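Local structure of 2-hydroxyisobutanoyl-CoA mutase large subunit (Aquincola tertiaricarbonis, 4R3U) at residues Thr89-Arg94 with Gly371-Leu376; Arg94-Arg99 with Gln401-Glu406. The protein interconverts 2-hydroxyisobutyryl-CoA and (S)-3-hydroxybutyryl-CoA by a B12-dependent rearrangement, together with its small cobalamin-binding partner subunit. All coordinates share one frame; numbering follows the deposited sequence.

Contact 1 of 2, residues Thr89-Arg94 with Gly371-Leu376. With 3HC (3-hydroxybutanoyl-coenzyme A), chain E.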
ATOM      1  N   THR A  89      10.261  -9.584  21.182  1.00 33.86           N
ATOM      2  CA  THR A  89      11.060  -8.549  20.519  1.00 32.84           C
ATOM      3  C   THR A  89      10.665  -8.312  19.075  1.00 34.72           C
ATOM      4  O   THR A  89      10.944  -7.227  18.523  1.00 32.09           O
ATOM      5  CB  THR A  89      12.549  -8.865  20.714  1.00 53.50           C
ATOM      6  OG1 THR A  89      13.354  -7.934  20.046  1.00 68.63           O
ATOM      7  CG2 THR A  89      12.896 -10.272  20.355  1.00 49.36           C
ATOM      8  N   MET A  90       9.992  -9.322  18.472  1.00 29.91           N
ATOM      9  CA  MET A  90       9.507  -9.331  17.103  1.00 26.57           C
ATOM     10  C   MET A  90      10.457  -8.679  16.099  1.00 30.71           C
ATOM     11  O   MET A  90      11.648  -9.010  16.096  1.00 33.12           O
ATOM     12  CB  MET A  90       8.075  -8.807  17.012  1.00 27.65           C
ATOM     13  CG  MET A  90       7.055  -9.675  17.732  1.00 30.86           C
ATOM     14  SD  MET A  90       6.728 -11.280  16.968  1.00 33.02           S
ATOM     15  CE  MET A  90       5.997 -10.793  15.457  1.00 28.98           C
ATOM     16  N   TYR A  91       9.961  -7.742  15.293  1.00 26.56           N
ATOM     17  CA  TYR A  91      10.718  -7.056  14.234  1.00 25.53           C
ATOM     18  C   TYR A  91      11.767  -6.031  14.674  1.00 34.85           C
ATOM     19  O   TYR A  91      12.506  -5.541  13.828  1.00 37.25           O
ATOM     20  CB  TYR A  91       9.789  -6.474  13.151  1.00 22.48           C
ATOM     21  CG  TYR A  91       8.622  -7.353  12.767  1.00 19.51           C
ATOM     22  CD1 TYR A  91       8.801  -8.713  12.498  1.00 20.65           C
ATOM     23  CD2 TYR A  91       7.333  -6.827  12.662  1.00 17.89           C
ATOM     24  CE1 TYR A  91       7.726  -9.518  12.131  1.00 21.24           C
ATOM     25  CE2 TYR A  91       6.249  -7.625  12.309  1.00 16.65           C
ATOM     26  CZ  TYR A  91       6.452  -8.964  12.025  1.00 21.32           C
ATOM     27  OH  TYR A  91       5.392  -9.733  11.617  1.00 20.83           O
ATOM     28  N   ARG A  92      11.860  -5.719  15.967  1.00 32.51           N
ATOM     29  CA  ARG A  92      12.889  -4.781  16.444  1.00 32.91           C
ATOM     30  C   ARG A  92      14.233  -5.537  16.529  1.00 37.24           C
ATOM     31  O   ARG A  92      15.310  -4.925  16.600  1.00 36.50           O
ATOM     32  CB  ARG A  92      12.541  -4.223  17.836  1.00 29.94           C
ATOM     33  CG  ARG A  92      11.198  -3.536  17.931  1.00 23.96           C
ATOM     34  CD  ARG A  92      10.812  -3.361  19.378  1.00 29.56           C
ATOM     35  NE  ARG A  92      11.002  -1.961  19.686  1.00 36.71           N
ATOM     36  CZ  ARG A  92      11.848  -1.486  20.574  1.00 51.66           C
ATOM     37  NH1 ARG A  92      12.589  -2.307  21.298  1.00 46.27           N
ATOM     38  NH2 ARG A  92      11.951  -0.182  20.759  1.00 39.19           N
ATOM     39  N   SER A  93      14.144  -6.874  16.579  1.00 32.66           N
ATOM     40  CA  SER A  93      15.285  -7.765  16.687  1.00 32.64           C
ATOM     41  C   SER A  93      15.467  -8.540  15.390  1.00 35.73           C
ATOM     42  O   SER A  93      16.569  -8.535  14.861  1.00 37.16           O
ATOM     43  CB  SER A  93      15.130  -8.682  17.884  1.00 35.66           C
ATOM     44  OG  SER A  93      16.216  -9.585  17.975  1.00 53.58           O
ATOM     45  N   ARG A  94      14.409  -9.188  14.865  1.00 30.34           N
ATOM     46  CA  ARG A  94      14.498  -9.910  13.596  1.00 29.86           C
ATOM     47  C   ARG A  94      13.262  -9.652  12.749  1.00 34.87           C
ATOM     48  O   ARG A  94      12.142  -9.943  13.190  1.00 35.68           O
ATOM     49  CB  ARG A  94      14.697 -11.420  13.789  1.00 29.60           C
ATOM     50  CG  ARG A  94      15.916 -11.808  14.619  1.00 33.53           C
ATOM     51  CD  ARG A  94      17.189 -11.937  13.816  1.00 34.49           C
ATOM     52  NE  ARG A  94      18.269 -12.507  14.629  1.00 50.42           N
ATOM     53  CZ  ARG A  94      18.474 -13.812  14.812  1.00 69.50           C
ATOM     54  NH1 ARG A  94      17.670 -14.708  14.243  1.00 59.88           N
ATOM     55  NH2 ARG A  94      19.483 -14.231  15.557  1.00 51.17           N
ATOM     56  N   GLY A 371      -0.203  -8.055  11.735  1.00 23.48           N
ATOM     57  CA  GLY A 371      -0.668  -9.363  12.195  1.00 23.10           C
ATOM     58  C   GLY A 371       0.401 -10.233  12.835  1.00 28.21           C
ATOM     59  O   GLY A 371       0.071 -11.247  13.460  1.00 30.03           O
ATOM     60  N   GLY A 372       1.679  -9.853  12.698  1.00 23.38           N
ATOM     61  CA  GLY A 372       2.797 -10.544  13.345  1.00 23.41           C
ATOM     62  C   GLY A 372       3.293 -11.818  12.676  1.00 27.15           C
ATOM     63  O   GLY A 372       3.749 -12.735  13.364  1.00 25.40           O
ATOM     64  N   ALA A 373       3.262 -11.860  11.319  1.00 23.80           N
ATOM     65  CA  ALA A 373       3.738 -12.986  10.498  1.00 22.33           C
ATOM     66  C   ALA A 373       5.268 -13.161  10.656  1.00 25.24           C
ATOM     67  O   ALA A 373       5.984 -12.171  10.896  1.00 23.13           O
ATOM     68  CB  ALA A 373       3.366 -12.757   9.045  1.00 21.83           C
ATOM     69  N   GLN A 374       5.746 -14.419  10.563  1.00 22.84           N
ATOM     70  CA  GLN A 374       7.169 -14.799  10.733  1.00 23.31           C
ATOM     71  C   GLN A 374       7.875 -14.840   9.408  1.00 28.50           C
ATOM     72  O   GLN A 374       9.113 -14.753   9.344  1.00 29.80           O
ATOM     73  CB  GLN A 374       7.287 -16.193  11.381  1.00 23.65           C
ATOM     74  CG  GLN A 374       7.151 -16.198  12.884  1.00 20.41           C
ATOM     75  CD  GLN A 374       5.868 -15.607  13.392  1.00 28.75           C
ATOM     76  OE1 GLN A 374       4.795 -16.198  13.292  1.00 30.52           O
ATOM     77  NE2 GLN A 374       5.946 -14.391  13.894  1.00 24.36           N
ATOM     78  N   SER A 375       7.074 -15.055   8.359  1.00 23.16           N
ATOM     79  CA  SER A 375       7.509 -15.208   6.991  1.00 21.81           C
ATOM     80  C   SER A 375       6.412 -14.668   6.080  1.00 23.22           C
ATOM     81  O   SER A 375       5.210 -14.785   6.395  1.00 23.26           O
ATOM     82  CB  SER A 375       7.810 -16.680   6.710  1.00 22.55           C
ATOM     83  OG  SER A 375       8.344 -16.911   5.418  1.00 22.62           O
ATOM     84  N   LEU A 376       6.821 -14.041   4.964  1.00 19.27           N
ATOM     85  CA  LEU A 376       5.880 -13.455   4.026  1.00 17.45           C
ATOM     86  C   LEU A 376       6.270 -13.557   2.582  1.00 21.01           C
ATOM     87  O   LEU A 376       7.386 -13.194   2.210  1.00 22.36           O
ATOM     88  CB  LEU A 376       5.602 -11.983   4.402  1.00 17.12           C
ATOM     89  CG  LEU A 376       4.628 -11.132   3.546  1.00 18.83           C
ATOM     90  CD1 LEU A 376       3.205 -11.680   3.590  1.00 17.60           C
ATOM     91  CD2 LEU A 376       4.677  -9.678   3.967  1.00 17.83           C
TER
HETATM   92  N1A 3HC E 801      14.278 -12.577  18.364  0.50 46.88           N
HETATM   93  C2A 3HC E 801      15.220 -13.709  18.519  0.50 45.91           C
HETATM   94  N3A 3HC E 801      15.041 -14.729  17.478  0.50 44.89           N
HETATM   95  C4A 3HC E 801      14.111 -14.592  16.503  0.50 45.41           C
HETATM   96  C5A 3HC E 801      13.288 -13.524  16.443  0.50 46.16           C
HETATM   97  C6A 3HC E 801      13.365 -12.549  17.376  0.50 45.41           C
HETATM   98  N6A 3HC E 801      12.524 -11.521  17.268  0.50 43.70           N
HETATM   99  N7A 3HC E 801      12.508 -13.684  15.371  0.50 44.40           N
HETATM  100  C8A 3HC E 801      12.846 -14.824  14.774  0.50 42.80           C
HETATM  101  N9A 3HC E 801      13.810 -15.398  15.487  0.50 42.50           N
HETATM  102  C1B 3HC E 801      14.526 -16.686  15.239  0.50 38.06           C
HETATM  103  C2B 3HC E 801      13.613 -17.890  15.343  0.50 35.54           C
HETATM  104  O2B 3HC E 801      13.510 -18.362  16.690  0.50 35.58           O
HETATM  105  C3B 3HC E 801      14.308 -18.894  14.437  0.50 38.73           C
HETATM  106  O3B 3HC E 801      15.402 -19.543  15.130  0.50 44.84           O
HETATM  107  P3B 3HC E 801      15.677 -21.133  15.060  0.50 43.89           P
HETATM  108  O7A 3HC E 801      15.917 -21.368  13.622  0.50 45.33           O
HETATM  109  O8A 3HC E 801      16.880 -21.269  15.919  0.50 47.76           O
HETATM  110  O9A 3HC E 801      14.428 -21.699  15.619  0.50 39.49           O
HETATM  111  C4B 3HC E 801      14.898 -18.025  13.332  0.50 36.96           C
HETATM  112  O4B 3HC E 801      15.036 -16.681  13.886  0.50 38.51           O
HETATM  113  C5B 3HC E 801      14.009 -18.043  12.076  0.50 34.44           C
HETATM  114  O5B 3HC E 801      12.806 -17.277  12.309  0.50 33.39           O
HETATM  115  P1A 3HC E 801      11.307 -17.915  12.284  0.50 33.76           P
HETATM  116  O1A 3HC E 801      11.324 -19.368  12.609  0.50 34.58           O
HETATM  117  O2A 3HC E 801      10.422 -17.036  13.066  0.50 32.48           O
HETATM  118  O3A 3HC E 801      10.994 -17.626  10.699  0.50 33.55           O
HETATM  119  P2A 3HC E 801      11.131 -18.665   9.457  0.50 29.74           P
HETATM  120  O4A 3HC E 801      10.797 -17.934   8.225  0.50 28.43           O
HETATM  121  O5A 3HC E 801      12.409 -19.417   9.515  0.50 33.02           O
HETATM  122  O6A 3HC E 801       9.972 -19.683   9.807  0.50 28.82           O
HETATM  123  CBP 3HC E 801       7.786 -20.723   9.707  0.50 27.99           C
HETATM  124  CCP 3HC E 801       8.566 -19.391   9.726  0.50 29.25           C
HETATM  125  CDP 3HC E 801       7.976 -21.361  11.090  0.50 26.17           C
HETATM  126  CEP 3HC E 801       6.291 -20.435   9.525  0.50 28.00           C
HETATM  127  CAP 3HC E 801       8.328 -21.684   8.597  0.50 27.59           C
HETATM  128  OAP 3HC E 801       7.732 -23.000   8.606  0.50 27.43           O
HETATM  129  C9P 3HC E 801       8.430 -21.100   7.159  0.50 28.49           C
HETATM  130  O9P 3HC E 801       9.436 -20.493   6.786  0.50 29.02           O
HETATM  131  N8P 3HC E 801       7.410 -21.380   6.332  0.50 28.88           N
HETATM  132  C7P 3HC E 801       7.427 -20.943   4.931  0.50 26.92           C
HETATM  133  C6P 3HC E 801       6.293 -21.602   4.159  0.50 24.04           C
HETATM  134  C5P 3HC E 801       6.203 -21.098   2.715  0.50 21.79           C
HETATM  135  O5P 3HC E 801       6.909 -20.183   2.283  0.50 21.65           O
HETATM  136  N4P 3HC E 801       5.290 -21.754   1.990  0.50 20.57           N
HETATM  137  C3P 3HC E 801       5.020 -21.427   0.597  0.50 22.35           C
HETATM  138  C2P 3HC E 801       3.621 -21.884   0.285  0.50 22.78           C
HETATM  139  S1P 3HC E 801       3.128 -21.442  -1.409  0.50 26.37           S
HETATM  140  C1  3HC E 801       1.491 -22.190  -1.372  0.50 27.73           C
HETATM  141  O1  3HC E 801       1.252 -23.285  -0.866  0.50 27.03           O
HETATM  142  C2  3HC E 801       0.337 -21.343  -1.936  0.50 29.36           C
HETATM  143  C3  3HC E 801       0.298 -21.355  -3.466  0.50 31.51           C
HETATM  144  O3  3HC E 801       1.543 -20.885  -3.973  0.50 33.43           O
HETATM  145  C4  3HC E 801      -0.008 -22.759  -4.009  0.50 31.00           C

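Contact 2 of 2, residues Arg94-Arg99 with Gln401-Glu406. With 3HC (3-hydroxybutanoyl-coenzyme A), chain E.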
ATOM      1  N   ARG A  94      14.409  -9.188  14.865  1.00 30.34           N
ATOM      2  CA  ARG A  94      14.498  -9.910  13.596  1.00 29.86           C
ATOM      3  C   ARG A  94      13.262  -9.652  12.749  1.00 34.87           C
ATOM      4  O   ARG A  94      12.142  -9.943  13.190  1.00 35.68           O
ATOM      5  CB  ARG A  94      14.697 -11.420  13.789  1.00 29.60           C
ATOM      6  CG  ARG A  94      15.916 -11.808  14.619  1.00 33.53           C
ATOM      7  CD  ARG A  94      17.189 -11.937  13.816  1.00 34.49           C
ATOM      8  NE  ARG A  94      18.269 -12.507  14.629  1.00 50.42           N
ATOM      9  CZ  ARG A  94      18.474 -13.812  14.812  1.00 69.50           C
ATOM     10  NH1 ARG A  94      17.670 -14.708  14.243  1.00 59.88           N
ATOM     11  NH2 ARG A  94      19.483 -14.231  15.557  1.00 51.17           N
ATOM     12  N   THR A  95      13.474  -9.158  11.502  1.00 28.50           N
ATOM     13  CA  THR A  95      12.402  -8.909  10.527  1.00 26.81           C
ATOM     14  C   THR A  95      11.769 -10.244  10.084  1.00 29.04           C
ATOM     15  O   THR A  95      12.454 -11.263  10.059  1.00 30.19           O
ATOM     16  CB  THR A  95      13.002  -8.213   9.264  1.00 28.44           C
ATOM     17  OG1 THR A  95      13.718  -7.054   9.658  1.00 33.55           O
ATOM     18  CG2 THR A  95      11.944  -7.797   8.241  1.00 25.15           C
ATOM     19  N   TRP A  96      10.515 -10.224   9.633  1.00 24.42           N
ATOM     20  CA  TRP A  96       9.900 -11.421   9.054  1.00 23.87           C
ATOM     21  C   TRP A  96      10.778 -11.882   7.862  1.00 26.26           C
ATOM     22  O   TRP A  96      11.494 -11.070   7.270  1.00 26.94           O
ATOM     23  CB  TRP A  96       8.439 -11.115   8.583  1.00 21.90           C
ATOM     24  CG  TRP A  96       8.339 -10.036   7.548  1.00 21.49           C
ATOM     25  CD1 TRP A  96       8.380 -10.194   6.193  1.00 23.09           C
ATOM     26  CD2 TRP A  96       8.304  -8.619   7.793  1.00 21.18           C
ATOM     27  NE1 TRP A  96       8.343  -8.960   5.570  1.00 22.31           N
ATOM     28  CE2 TRP A  96       8.295  -7.977   6.530  1.00 23.25           C
ATOM     29  CE3 TRP A  96       8.221  -7.829   8.961  1.00 22.29           C
ATOM     30  CZ2 TRP A  96       8.246  -6.574   6.397  1.00 22.73           C
ATOM     31  CZ3 TRP A  96       8.154  -6.437   8.828  1.00 23.09           C
ATOM     32  CH2 TRP A  96       8.162  -5.824   7.562  1.00 22.86           C
ATOM     33  N   THR A  97      10.726 -13.162   7.520  1.00 22.70           N
ATOM     34  CA  THR A  97      11.461 -13.672   6.379  1.00 22.12           C
ATOM     35  C   THR A  97      10.728 -13.199   5.113  1.00 25.54           C
ATOM     36  O   THR A  97       9.500 -13.312   5.007  1.00 25.37           O
ATOM     37  CB  THR A  97      11.584 -15.206   6.434  1.00 26.69           C
ATOM     38  OG1 THR A  97      12.050 -15.622   7.720  1.00 35.61           O
ATOM     39  CG2 THR A  97      12.563 -15.743   5.419  1.00 24.21           C
ATOM     40  N   MET A  98      11.480 -12.599   4.193  1.00 21.27           N
ATOM     41  CA  MET A  98      10.972 -12.171   2.906  1.00 19.15           C
ATOM     42  C   MET A  98      11.321 -13.380   2.046  1.00 22.35           C
ATOM     43  O   MET A  98      12.490 -13.611   1.680  1.00 21.27           O
ATOM     44  CB  MET A  98      11.657 -10.878   2.459  1.00 20.49           C
ATOM     45  CG  MET A  98      11.516  -9.793   3.510  1.00 23.26           C
ATOM     46  SD  MET A  98      12.034  -8.181   2.959  1.00 25.77           S
ATOM     47  CE  MET A  98      11.782  -7.247   4.466  1.00 21.92           C
ATOM     48  N   ARG A  99      10.312 -14.254   1.920  1.00 20.27           N
ATOM     49  CA  ARG A  99      10.417 -15.567   1.298  1.00 20.66           C
ATOM     50  C   ARG A  99       9.422 -15.716   0.122  1.00 24.40           C
ATOM     51  O   ARG A  99       8.241 -16.056   0.309  1.00 21.94           O
ATOM     52  CB  ARG A  99      10.187 -16.619   2.380  1.00 19.36           C
ATOM     53  CG  ARG A  99      10.430 -18.037   1.923  1.00 26.76           C
ATOM     54  CD  ARG A  99       9.868 -19.054   2.889  1.00 20.84           C
ATOM     55  NE  ARG A  99      10.346 -18.868   4.260  1.00 23.72           N
ATOM     56  CZ  ARG A  99      11.529 -19.271   4.707  1.00 32.02           C
ATOM     57  NH1 ARG A  99      12.385 -19.872   3.894  1.00 27.37           N
ATOM     58  NH2 ARG A  99      11.869 -19.063   5.967  1.00 20.76           N
ATOM     59  N   GLN A 401      10.274  -4.534   1.746  1.00 17.06           N
ATOM     60  CA  GLN A 401      11.424  -3.695   2.142  1.00 16.22           C
ATOM     61  C   GLN A 401      11.026  -2.258   2.478  1.00 20.82           C
ATOM     62  O   GLN A 401      11.620  -1.703   3.371  1.00 22.04           O
ATOM     63  CB  GLN A 401      12.510  -3.737   1.072  1.00 15.59           C
ATOM     64  CG  GLN A 401      13.073  -5.160   0.889  1.00 13.97           C
ATOM     65  CD  GLN A 401      13.667  -5.393  -0.482  1.00 30.00           C
ATOM     66  OE1 GLN A 401      13.531  -4.583  -1.417  1.00 30.23           O
ATOM     67  NE2 GLN A 401      14.326  -6.520  -0.639  1.00 17.06           N
ATOM     68  N   ILE A 402       9.997  -1.684   1.806  1.00 18.89           N
ATOM     69  CA  ILE A 402       9.456  -0.360   2.098  1.00 19.23           C
ATOM     70  C   ILE A 402       8.705  -0.380   3.438  1.00 22.72           C
ATOM     71  O   ILE A 402       8.868   0.539   4.248  1.00 23.51           O
ATOM     72  CB  ILE A 402       8.616   0.195   0.890  1.00 21.30           C
ATOM     73  CG1 ILE A 402       9.575   0.855  -0.147  1.00 21.87           C
ATOM     74  CG2 ILE A 402       7.528   1.210   1.326  1.00 19.51           C
ATOM     75  CD1 ILE A 402       9.126   0.858  -1.497  1.00 22.11           C
ATOM     76  N   ILE A 403       7.872  -1.424   3.667  1.00 19.76           N
ATOM     77  CA  ILE A 403       7.118  -1.609   4.902  1.00 18.27           C
ATOM     78  C   ILE A 403       8.093  -1.787   6.056  1.00 24.18           C
ATOM     79  O   ILE A 403       7.934  -1.164   7.107  1.00 26.42           O
ATOM     80  CB  ILE A 403       6.088  -2.767   4.770  1.00 19.80           C
ATOM     81  CG1 ILE A 403       4.983  -2.410   3.781  1.00 18.76           C
ATOM     82  CG2 ILE A 403       5.469  -3.159   6.136  1.00 23.09           C
ATOM     83  CD1 ILE A 403       4.162  -3.561   3.373  1.00 26.84           C
ATOM     84  N   ALA A 404       9.124  -2.616   5.857  1.00 23.49           N
ATOM     85  CA  ALA A 404      10.128  -2.915   6.882  1.00 23.33           C
ATOM     86  C   ALA A 404      11.010  -1.751   7.208  1.00 28.67           C
ATOM     87  O   ALA A 404      11.286  -1.519   8.388  1.00 32.86           O
ATOM     88  CB  ALA A 404      10.988  -4.090   6.446  1.00 23.56           C
ATOM     89  N   GLU A 405      11.501  -1.037   6.178  1.00 22.75           N
ATOM     90  CA  GLU A 405      12.487   0.014   6.398  1.00 21.79           C
ATOM     91  C   GLU A 405      11.985   1.452   6.371  1.00 23.67           C
ATOM     92  O   GLU A 405      12.603   2.295   7.012  1.00 24.52           O
ATOM     93  CB  GLU A 405      13.687  -0.167   5.454  1.00 22.66           C
ATOM     94  CG  GLU A 405      14.270  -1.571   5.460  1.00 24.78           C
ATOM     95  CD  GLU A 405      15.656  -1.718   4.868  1.00 39.76           C
ATOM     96  OE1 GLU A 405      16.534  -0.875   5.163  1.00 33.15           O
ATOM     97  OE2 GLU A 405      15.871  -2.703   4.127  1.00 39.05           O
ATOM     98  N   GLU A 406      10.917   1.754   5.646  1.00 19.48           N
ATOM     99  CA  GLU A 406      10.488   3.143   5.524  1.00 20.22           C
ATOM    100  C   GLU A 406       9.258   3.568   6.310  1.00 25.37           C
ATOM    101  O   GLU A 406       9.111   4.761   6.604  1.00 25.76           O
ATOM    102  CB  GLU A 406      10.318   3.519   4.042  1.00 20.37           C
ATOM    103  CG  GLU A 406      11.584   3.405   3.214  1.00 18.75           C
ATOM    104  CD  GLU A 406      11.451   4.114   1.886  1.00 28.94           C
ATOM    105  OE1 GLU A 406      10.354   4.631   1.583  1.00 25.06           O
ATOM    106  OE2 GLU A 406      12.426   4.090   1.111  1.00 27.66           O
TER
HETATM  107  N1A 3HC E 801      14.278 -12.577  18.364  0.50 46.88           N
HETATM  108  C2A 3HC E 801      15.220 -13.709  18.519  0.50 45.91           C
HETATM  109  N3A 3HC E 801      15.041 -14.729  17.478  0.50 44.89           N
HETATM  110  C4A 3HC E 801      14.111 -14.592  16.503  0.50 45.41           C
HETATM  111  C5A 3HC E 801      13.288 -13.524  16.443  0.50 46.16           C
HETATM  112  C6A 3HC E 801      13.365 -12.549  17.376  0.50 45.41           C
HETATM  113  N6A 3HC E 801      12.524 -11.521  17.268  0.50 43.70           N
HETATM  114  N7A 3HC E 801      12.508 -13.684  15.371  0.50 44.40           N
HETATM  115  C8A 3HC E 801      12.846 -14.824  14.774  0.50 42.80           C
HETATM  116  N9A 3HC E 801      13.810 -15.398  15.487  0.50 42.50           N
HETATM  117  C1B 3HC E 801      14.526 -16.686  15.239  0.50 38.06           C
HETATM  118  C2B 3HC E 801      13.613 -17.890  15.343  0.50 35.54           C
HETATM  119  O2B 3HC E 801      13.510 -18.362  16.690  0.50 35.58           O
HETATM  120  C3B 3HC E 801      14.308 -18.894  14.437  0.50 38.73           C
HETATM  121  O3B 3HC E 801      15.402 -19.543  15.130  0.50 44.84           O
HETATM  122  P3B 3HC E 801      15.677 -21.133  15.060  0.50 43.89           P
HETATM  123  O7A 3HC E 801      15.917 -21.368  13.622  0.50 45.33           O
HETATM  124  O8A 3HC E 801      16.880 -21.269  15.919  0.50 47.76           O
HETATM  125  O9A 3HC E 801      14.428 -21.699  15.619  0.50 39.49           O
HETATM  126  C4B 3HC E 801      14.898 -18.025  13.332  0.50 36.96           C
HETATM  127  O4B 3HC E 801      15.036 -16.681  13.886  0.50 38.51           O
HETATM  128  C5B 3HC E 801      14.009 -18.043  12.076  0.50 34.44           C
HETATM  129  O5B 3HC E 801      12.806 -17.277  12.309  0.50 33.39           O
HETATM  130  P1A 3HC E 801      11.307 -17.915  12.284  0.50 33.76           P
HETATM  131  O1A 3HC E 801      11.324 -19.368  12.609  0.50 34.58           O
HETATM  132  O2A 3HC E 801      10.422 -17.036  13.066  0.50 32.48           O
HETATM  133  O3A 3HC E 801      10.994 -17.626  10.699  0.50 33.55           O
HETATM  134  P2A 3HC E 801      11.131 -18.665   9.457  0.50 29.74           P
HETATM  135  O4A 3HC E 801      10.797 -17.934   8.225  0.50 28.43           O
HETATM  136  O5A 3HC E 801      12.409 -19.417   9.515  0.50 33.02           O
HETATM  137  O6A 3HC E 801       9.972 -19.683   9.807  0.50 28.82           O
HETATM  138  CBP 3HC E 801       7.786 -20.723   9.707  0.50 27.99           C
HETATM  139  CCP 3HC E 801       8.566 -19.391   9.726  0.50 29.25           C
HETATM  140  CDP 3HC E 801       7.976 -21.361  11.090  0.50 26.17           C
HETATM  141  CEP 3HC E 801       6.291 -20.435   9.525  0.50 28.00           C
HETATM  142  CAP 3HC E 801       8.328 -21.684   8.597  0.50 27.59           C
HETATM  143  OAP 3HC E 801       7.732 -23.000   8.606  0.50 27.43           O
HETATM  144  C9P 3HC E 801       8.430 -21.100   7.159  0.50 28.49           C
HETATM  145  O9P 3HC E 801       9.436 -20.493   6.786  0.50 29.02           O
HETATM  146  N8P 3HC E 801       7.410 -21.380   6.332  0.50 28.88           N
HETATM  147  C7P 3HC E 801       7.427 -20.943   4.931  0.50 26.92           C
HETATM  148  C6P 3HC E 801       6.293 -21.602   4.159  0.50 24.04           C
HETATM  149  C5P 3HC E 801       6.203 -21.098   2.715  0.50 21.79           C
HETATM  150  O5P 3HC E 801       6.909 -20.183   2.283  0.50 21.65           O
HETATM  151  N4P 3HC E 801       5.290 -21.754   1.990  0.50 20.57           N
HETATM  152  C3P 3HC E 801       5.020 -21.427   0.597  0.50 22.35           C
HETATM  153  C2P 3HC E 801       3.621 -21.884   0.285  0.50 22.78           C
HETATM  154  S1P 3HC E 801       3.128 -21.442  -1.409  0.50 26.37           S
HETATM  155  C1  3HC E 801       1.491 -22.190  -1.372  0.50 27.73           C
HETATM  156  O1  3HC E 801       1.252 -23.285  -0.866  0.50 27.03           O
HETATM  157  C2  3HC E 801       0.337 -21.343  -1.936  0.50 29.36           C
HETATM  158  C3  3HC E 801       0.298 -21.355  -3.466  0.50 31.51           C
HETATM  159  O3  3HC E 801       1.543 -20.885  -3.973  0.50 33.43           O
HETATM  160  C4  3HC E 801      -0.008 -22.759  -4.009  0.50 31.00           C

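Contact 1 of 2, residues Thr89-Arg94 with Gly371-Leu376
Tyr91 and Met90 reach side by side from a coenzyme A-binding loop onto the turn at Gly372-Gln374. Tyr91 starts with CG anti to the carbonyl carbon (chi1 -40°) and nears the turn only beyond CB, through its ring and hydroxyl. One ring edge meets backbone oxygens in its own plane: CD1 lies 3.6 Å from Arg94 O, and CE1 and CZ both border Ala373 O. At the tip, OH donates to Ala373 O at 2.6 Å, arriving in the carbonyl plane on a lone pair. Val369 O, on helix 357-370, is a further, weak partner of the hydroxyl. A phenylalanine here would probably leave Ala373 O without this donor and the ring without its polar hold on the turn. Met90 bends at chi2 and chi3, and its CE comes to rest 3.6 Å from Gly372 O and 3.9 Å from Gln374 NE2. That same NE2 gives a hydrogen bond to Gly372 O at 2.8 Å, its donor tilted 28° from the carbonyl plane. The bend of Gln374 at chi2 (57°) brings the amide back toward Gly372; Phe340 N holds its OE1. The bound acyl-CoA lies alongside: Met90 O faces the adenine N6A at 2.9 Å, Gln374 CG is 3.4 Å from phosphate oxygen O2A, and Arg94 CG lies 3.6 Å from adenine C5A. Glu44 of the second large subunit forms a salt bridge with Arg92 on the loop's far side. Gly372, at positive phi, closes helix 357-370 in a Schellman motif, and the chain passes through Ala373 and Gln374 into strand 375-377. The loop 89-94, which leads to strand 97-102, is therefore pinned where that helix passes into the last strand of the TIM barrel.

Contact 2 of 2, residues Arg94-Arg99 with Gln401-Glu406
Ala404 is the bump of this contact: its CB points from helix 390-405 into a hollow bounded by Trp96, Met98 and Thr95. Trp96 closes the hollow most tightly, with CH2 3.5 Å from Ala404 CB. Met98 CE touches the same methyl at 3.8 Å, and Thr95 CG2 stands further back at 4.2 Å. The small side chain is consistent with the close approach of the backbones, Thr95 CA to Ala404 CA 7.4 Å. Thr95 CG2 also sits over the centre of one Trp96 face, 3.7 Å above it, backing the indole as it leans on the helix. Trp96 holds CG between its backbone N and carbonyl carbon (chi1 60°), which brings the six-membered ring obliquely against both Ala404 CB and Ile403 CG2. Its NE1 is paired with Gln400 OE1, one turn back on the same helix. Met98 runs straight out beyond CG, laying SD across Gln401 CG at 3.8 Å, while the Gln401 amide is engaged elsewhere, by Arg398 and Gln120 O. Thr97 and Arg99 turn instead to the acyl-CoA pyrophosphate. Arg99 NH2 donates to O4A at 2.7 Å in the guanidinium plane (N-H...O 151°), and Thr97 CG2 lies over one guanidinium face. The touching atoms of the two segments are mostly carbon and sulfur, so fit rather than charge joins them; the Trp96-Gln400 bond is a polar tie to the helix, and Arg99 probably helps to offset the phosphate charge.

Contacts 1 and 2, their centres about 8 Å apart, meet where the TIM barrel closes: strand 375-377, its last, runs parallel to strand 97-102, its first. Thr97 is the joint, with Leu376 N 2.8 Å from Thr97 O and Gln374 O 2.9 Å from Thr97 N, both probable hydrogen bonds. Tyr91 and Trp96 pack edge-to-face, CE1 of Tyr91 3.6 Å from CE3 of Trp96, so the aromatic of one contact borders that of the other. Both line the same acyl-CoA: contact 1 mainly flanks adenine and pyrophosphate, while segment 94-99 of contact 2 carries Thr97 and Arg99 to the pyrophosphate. Ser375 OG also accepts a hydrogen bond from Arg99 NE, coupling the two sites.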